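Local coordinates for protein putative alpha-galactosidase/melibiase (Bacteroides fragilis, PDB 4OGZ) that probably hydrolyses terminal, non-reducing alpha-D-galactose residues from alpha-D-galactosides, as a glycoside hydrolase of family 27, at residues 223-227 with 228-232; 406-409 with 410-414. All blocks are in the same frame, centred on the assembly; numbering follows the deposited sequence.

Contact 1: residues 223-227 with 228-232; sequences NAPAG and RVEAM
E230 reaches back from the first turn of helix 228-244 to P225 in the loop before it, and its side chain can be followed atom by atom. E230 CB starts beside the peptide of G227, lying 3.5 Å from G227 O. With CG anti to the backbone N (chi1 -179°), the chain is carried to the pyrrolidine ring, where E230 CG sits 3.9 Å from P225 CG and 4.0 Å from P225 CD. A bend at chi2 (78°) then turns the carboxylate off this line, and OE2 forms a salt bridge with R234 one turn further along the helix. P225 also touches the side chain of R234, so the ring packs against both members of the ion pair.

The backbone supplies the other link. G227 occupies the N-cap position, and G227 O accepts from A231 N (2.9 Å, N-H...O angle 158°), closing the first helical turn; A231 CB lies 3.5 Å from G227 O. R228 extends its chain to E260, with which NH1 forms a salt bridge. The chemistry is therefore divided: methylene packing and the main-chain bond from A231 N to G227 O join loop to helix, while the charges of E230 and R228 are paired with residues beyond this junction.

Contact 2: residues 406-409 with 410-414; sequences KPLS and DGSKA
L408 and S412 face each other across the mouth of a tight turn, joined by backbone and side chain alike. L408 N donates to S412 O (2.8 Å), and L408 CD1 lies 3.5 Å from S412 OG. The first torsion (chi1 -55°) puts CG beside the backbone N, from where L408 CD1 leans over the serine hydroxyl and comes to 4.2 Å from A414 CB.

That hydroxyl is itself held by D410. S412 OG donates to D410 OD1 (2.7 Å) on its syn lone pair, while S412 N reaches the same oxygen from above the carboxylate plane, 56° out of it. Two donors thus grip OD1, the backbone one making an Asx turn, and their different directions restrict rotation of the carboxylate. The type I turn from L408 to G411 is closed by G411 N to L408 O (3.0 Å), the donor standing above the carbonyl plane and not on a lone pair. G411, at positive phi (89°) in the fourth position, forms the bulge that brings the chain into register with the return strand.

Further out, K406 and A414 form an antiparallel hydrogen-bonded pair with bonds in both directions, and P407 with K413 is the following non-hydrogen-bonded pair. The side chains of K406 and A414 pack on I383 and M353; K406 NZ is bonded to I390 O, and S409 N to the D386 carboxylate. This is the type I turn plus G1 bulge of a 3:5 beta hairpin, strands 401-407 and 413-419, in the C-terminal beta-sandwich domain.

Both contacts are short-range changes of chain direction, in different domains. Contact 1 follows the C-terminal end of barrel strand 216-220, the side on which TIM-barrel glycosidases carry their active site, and starts helix 228-244; contact 2 joins two strands of the C-terminal sheet. Their centres are 39 Å apart and their nearest atoms about 25 Å. Contact 1 is at the surface, its centre about 26 Å from the centre of the chain. The centre of contact 2 is about 20 Å from it, and packing on helices 341-353 and 378-384 is consistent with a place at the junction of barrel and beta-sandwich. A bound di(hydroxyethyl)ether lies about 4 Å from the D410 side chain.

Contact 1: residues 223-227 with 228-232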
ATOM      1  N   ASN A 223      24.741  -2.088   3.381  1.00 19.70           N
ATOM      2  CA  ASN A 223      26.012  -2.801   3.192  1.00 20.47           C
ATOM      3  C   ASN A 223      26.388  -3.031   1.731  1.00 19.99           C
ATOM      4  O   ASN A 223      27.312  -3.806   1.475  1.00 19.06           O
ATOM      5  CB  ASN A 223      26.004  -4.166   3.921  1.00 19.23           C
ATOM      6  CG  ASN A 223      25.689  -4.012   5.375  1.00 20.83           C
ATOM      7  OD1 ASN A 223      26.387  -3.319   6.050  1.00 23.73           O
ATOM      8  ND2 ASN A 223      24.605  -4.617   5.850  1.00 22.10           N
ATOM      9  N   ALA A 224      25.653  -2.420   0.800  1.00 19.01           N
ATOM     10  CA  ALA A 224      26.011  -2.486  -0.612  1.00 20.28           C
ATOM     11  C   ALA A 224      26.733  -1.237  -1.048  1.00 20.20           C
ATOM     12  O   ALA A 224      26.542  -0.181  -0.475  1.00 20.83           O
ATOM     13  CB  ALA A 224      24.785  -2.677  -1.450  1.00 22.06           C
ATOM     14  N   PRO A 225      27.560  -1.338  -2.094  1.00 21.87           N
ATOM     15  CA  PRO A 225      28.291  -0.165  -2.558  1.00 21.75           C
ATOM     16  C   PRO A 225      27.360   0.910  -3.163  1.00 20.69           C
ATOM     17  O   PRO A 225      26.386   0.572  -3.824  1.00 20.53           O
ATOM     18  CB  PRO A 225      29.245  -0.748  -3.625  1.00 23.63           C
ATOM     19  CG  PRO A 225      29.179  -2.219  -3.502  1.00 21.31           C
ATOM     20  CD  PRO A 225      27.814  -2.500  -2.957  1.00 21.43           C
ATOM     21  N   ALA A 226      27.690   2.182  -2.930  1.00 20.02           N
ATOM     22  CA  ALA A 226      26.833   3.310  -3.277  1.00 20.85           C
ATOM     23  C   ALA A 226      26.604   3.521  -4.792  1.00 22.00           C
ATOM     24  O   ALA A 226      25.591   4.120  -5.202  1.00 20.62           O
ATOM     25  CB  ALA A 226      27.423   4.557  -2.696  1.00 21.31           C
ATOM     26  N   GLY A 227      27.547   3.054  -5.611  1.00 22.35           N
ATOM     27  CA  GLY A 227      27.480   3.249  -7.073  1.00 23.92           C
ATOM     28  C   GLY A 227      26.119   2.923  -7.703  1.00 23.79           C
ATOM     29  O   GLY A 227      25.471   1.935  -7.348  1.00 22.59           O
ATOM     30  N   ARG A 228      25.676   3.819  -8.583  1.00 21.66           N
ATOM     31  CA  ARG A 228      24.363   3.738  -9.169  1.00 21.90           C
ATOM     32  C   ARG A 228      24.244   2.565 -10.134  1.00 20.04           C
ATOM     33  O   ARG A 228      23.258   1.852 -10.137  1.00 18.28           O
ATOM     34  CB  ARG A 228      24.061   5.032  -9.887  1.00 22.10           C
ATOM     35  CG  ARG A 228      22.670   5.051 -10.501  1.00 23.89           C
ATOM     36  CD  ARG A 228      22.218   6.486 -10.651  1.00 24.74           C
ATOM     37  NE  ARG A 228      21.133   6.638 -11.611  1.00 25.80           N
ATOM     38  CZ  ARG A 228      20.408   7.740 -11.718  1.00 24.70           C
ATOM     39  NH1 ARG A 228      20.651   8.795 -10.954  1.00 26.81           N
ATOM     40  NH2 ARG A 228      19.425   7.792 -12.575  1.00 29.07           N
ATOM     41  N   VAL A 229      25.283   2.346 -10.923  1.00 20.63           N
ATOM     42  CA  VAL A 229      25.336   1.178 -11.798  1.00 19.46           C
ATOM     43  C   VAL A 229      25.403  -0.096 -10.970  1.00 19.33           C
ATOM     44  O   VAL A 229      24.721  -1.060 -11.279  1.00 17.26           O
ATOM     45  CB  VAL A 229      26.512   1.251 -12.797  1.00 19.86           C
ATOM     46  CG1 VAL A 229      26.581  -0.011 -13.634  1.00 19.91           C
ATOM     47  CG2 VAL A 229      26.344   2.472 -13.693  1.00 20.38           C
ATOM     48  N   GLU A 230      26.187  -0.091  -9.892  1.00 19.34           N
ATOM     49  CA  GLU A 230      26.247  -1.265  -9.013  1.00 20.53           C
ATOM     50  C   GLU A 230      24.864  -1.580  -8.425  1.00 19.98           C
ATOM     51  O   GLU A 230      24.423  -2.754  -8.380  1.00 17.44           O
ATOM     52  CB  GLU A 230      27.270  -1.031  -7.911  1.00 24.65           C
ATOM     53  CG  GLU A 230      27.428  -2.196  -6.970  1.00 24.53           C
ATOM     54  CD  GLU A 230      28.278  -3.319  -7.555  1.00 26.34           C
ATOM     55  OE1 GLU A 230      29.364  -3.034  -8.084  1.00 26.72           O
ATOM     56  OE2 GLU A 230      27.845  -4.490  -7.457  1.00 30.41           O
ATOM     57  N   ALA A 231      24.166  -0.542  -7.984  1.00 19.34           N
ATOM     58  CA  ALA A 231      22.816  -0.738  -7.479  1.00 22.24           C
ATOM     59  C   ALA A 231      21.868  -1.303  -8.537  1.00 21.29           C
ATOM     60  O   ALA A 231      21.152  -2.291  -8.308  1.00 21.39           O
ATOM     61  CB  ALA A 231      22.274   0.568  -6.931  1.00 23.91           C
HETATM   62  N   MSE A 232      21.899  -0.712  -9.707  1.00 20.27           N
HETATM   63  CA  MSE A 232      21.004  -1.129 -10.771  1.00 20.41           C
HETATM   64  C   MSE A 232      21.222  -2.586 -11.113  1.00 19.91           C
HETATM   65  O   MSE A 232      20.242  -3.327 -11.304  1.00 19.31           O
HETATM   66  CB  MSE A 232      21.215  -0.268 -12.008  1.00 22.29           C
HETATM   67  CG  MSE A 232      20.463   1.048 -11.835  1.00 24.32           C
HETATM   68 SE   MSE A 232      21.002   2.320 -13.247  0.75 26.66          SE
HETATM   69  CE  MSE A 232      20.214   1.461 -14.804  1.00 24.20           C
TER

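Contact 2: residues 406-409 with 410-414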
ATOM      1  N   LYS A 406      -5.439  15.460  -7.998  1.00 16.82           N
ATOM      2  CA  LYS A 406      -5.439  14.097  -8.504  1.00 17.89           C
ATOM      3  C   LYS A 406      -6.643  13.917  -9.437  1.00 14.62           C
ATOM      4  O   LYS A 406      -7.795  13.901  -9.003  1.00 14.13           O
ATOM      5  CB  LYS A 406      -5.501  13.105  -7.330  1.00 14.85           C
ATOM      6  CG  LYS A 406      -5.172  11.667  -7.723  1.00 14.82           C
ATOM      7  CD  LYS A 406      -5.549  10.693  -6.627  1.00 15.75           C
ATOM      8  CE  LYS A 406      -4.830   9.354  -6.726  1.00 18.29           C
ATOM      9  NZ  LYS A 406      -4.963   8.669  -8.026  1.00 18.32           N
ATOM     10  N   PRO A 407      -6.397  13.844 -10.741  1.00 17.91           N
ATOM     11  CA  PRO A 407      -7.550  13.550 -11.608  1.00 16.57           C
ATOM     12  C   PRO A 407      -8.067  12.133 -11.394  1.00 16.13           C
ATOM     13  O   PRO A 407      -7.266  11.225 -11.305  1.00 16.18           O
ATOM     14  CB  PRO A 407      -7.000  13.700 -13.033  1.00 18.28           C
ATOM     15  CG  PRO A 407      -5.634  14.305 -12.894  1.00 20.18           C
ATOM     16  CD  PRO A 407      -5.147  14.048 -11.480  1.00 18.26           C
ATOM     17  N   LEU A 408      -9.398  11.951 -11.381  1.00 16.56           N
ATOM     18  CA  LEU A 408     -10.022  10.639 -11.102  1.00 18.66           C
ATOM     19  C   LEU A 408     -10.689  10.094 -12.355  1.00 20.33           C
ATOM     20  O   LEU A 408     -10.901  10.824 -13.342  1.00 20.30           O
ATOM     21  CB  LEU A 408     -11.020  10.724  -9.938  1.00 18.28           C
ATOM     22  CG  LEU A 408     -10.450  11.300  -8.614  1.00 20.49           C
ATOM     23  CD1 LEU A 408     -11.502  11.476  -7.528  1.00 21.30           C
ATOM     24  CD2 LEU A 408      -9.321  10.456  -8.021  1.00 23.35           C
ATOM     25  N   SER A 409     -11.043   8.813 -12.323  1.00 23.11           N
ATOM     26  CA  SER A 409     -11.418   8.096 -13.553  1.00 24.22           C
ATOM     27  C   SER A 409     -12.801   8.481 -14.098  1.00 24.00           C
ATOM     28  O   SER A 409     -13.079   8.236 -15.243  1.00 27.05           O
ATOM     29  CB  SER A 409     -11.312   6.589 -13.330  1.00 25.37           C
ATOM     30  OG  SER A 409     -12.170   6.212 -12.289  1.00 26.07           O
ATOM     31  N   ASP A 410     -13.649   9.092 -13.288  1.00 23.77           N
ATOM     32  CA  ASP A 410     -14.941   9.591 -13.753  1.00 21.78           C
ATOM     33  C   ASP A 410     -14.860  11.031 -14.188  1.00 20.51           C
ATOM     34  O   ASP A 410     -15.876  11.663 -14.390  1.00 24.93           O
ATOM     35  CB  ASP A 410     -15.973   9.491 -12.660  1.00 23.18           C
ATOM     36  CG  ASP A 410     -15.624  10.367 -11.469  1.00 25.05           C
ATOM     37  OD1 ASP A 410     -14.483  10.892 -11.431  1.00 19.19           O
ATOM     38  OD2 ASP A 410     -16.502  10.566 -10.610  1.00 28.41           O
ATOM     39  N   GLY A 411     -13.661  11.564 -14.341  1.00 20.70           N
ATOM     40  CA  GLY A 411     -13.511  12.930 -14.802  1.00 21.36           C
ATOM     41  C   GLY A 411     -13.506  13.953 -13.676  1.00 18.70           C
ATOM     42  O   GLY A 411     -13.139  15.072 -13.888  1.00 21.37           O
ATOM     43  N   SER A 412     -13.898  13.593 -12.480  1.00 21.34           N
ATOM     44  CA  SER A 412     -13.719  14.508 -11.344  1.00 20.93           C
ATOM     45  C   SER A 412     -12.247  14.651 -10.970  1.00 20.49           C
ATOM     46  O   SER A 412     -11.394  13.936 -11.493  1.00 17.04           O
ATOM     47  CB  SER A 412     -14.532  14.029 -10.141  1.00 21.65           C
ATOM     48  OG  SER A 412     -14.027  12.803  -9.624  1.00 20.78           O
ATOM     49  N   LYS A 413     -11.975  15.585 -10.050  1.00 20.96           N
ATOM     50  CA  LYS A 413     -10.674  15.767  -9.474  1.00 20.01           C
ATOM     51  C   LYS A 413     -10.748  15.790  -7.963  1.00 18.66           C
ATOM     52  O   LYS A 413     -11.644  16.409  -7.401  1.00 19.80           O
ATOM     53  CB  LYS A 413     -10.055  17.095  -9.929  1.00 23.04           C
ATOM     54  CG  LYS A 413      -9.820  17.158 -11.422  1.00 25.56           C
ATOM     55  CD  LYS A 413      -9.145  18.466 -11.783  1.00 28.17           C
ATOM     56  CE  LYS A 413      -9.429  18.842 -13.219  1.00 29.48           C
ATOM     57  NZ  LYS A 413      -8.847  17.886 -14.168  1.00 29.50           N
ATOM     58  N   ALA A 414      -9.805  15.110  -7.319  1.00 16.34           N
ATOM     59  CA  ALA A 414      -9.579  15.272  -5.871  1.00 17.87           C
ATOM     60  C   ALA A 414      -8.635  16.414  -5.626  1.00 16.17           C
ATOM     61  O   ALA A 414      -7.645  16.540  -6.291  1.00 16.63           O
ATOM     62  CB  ALA A 414      -9.027  14.008  -5.269  1.00 16.71           C
TER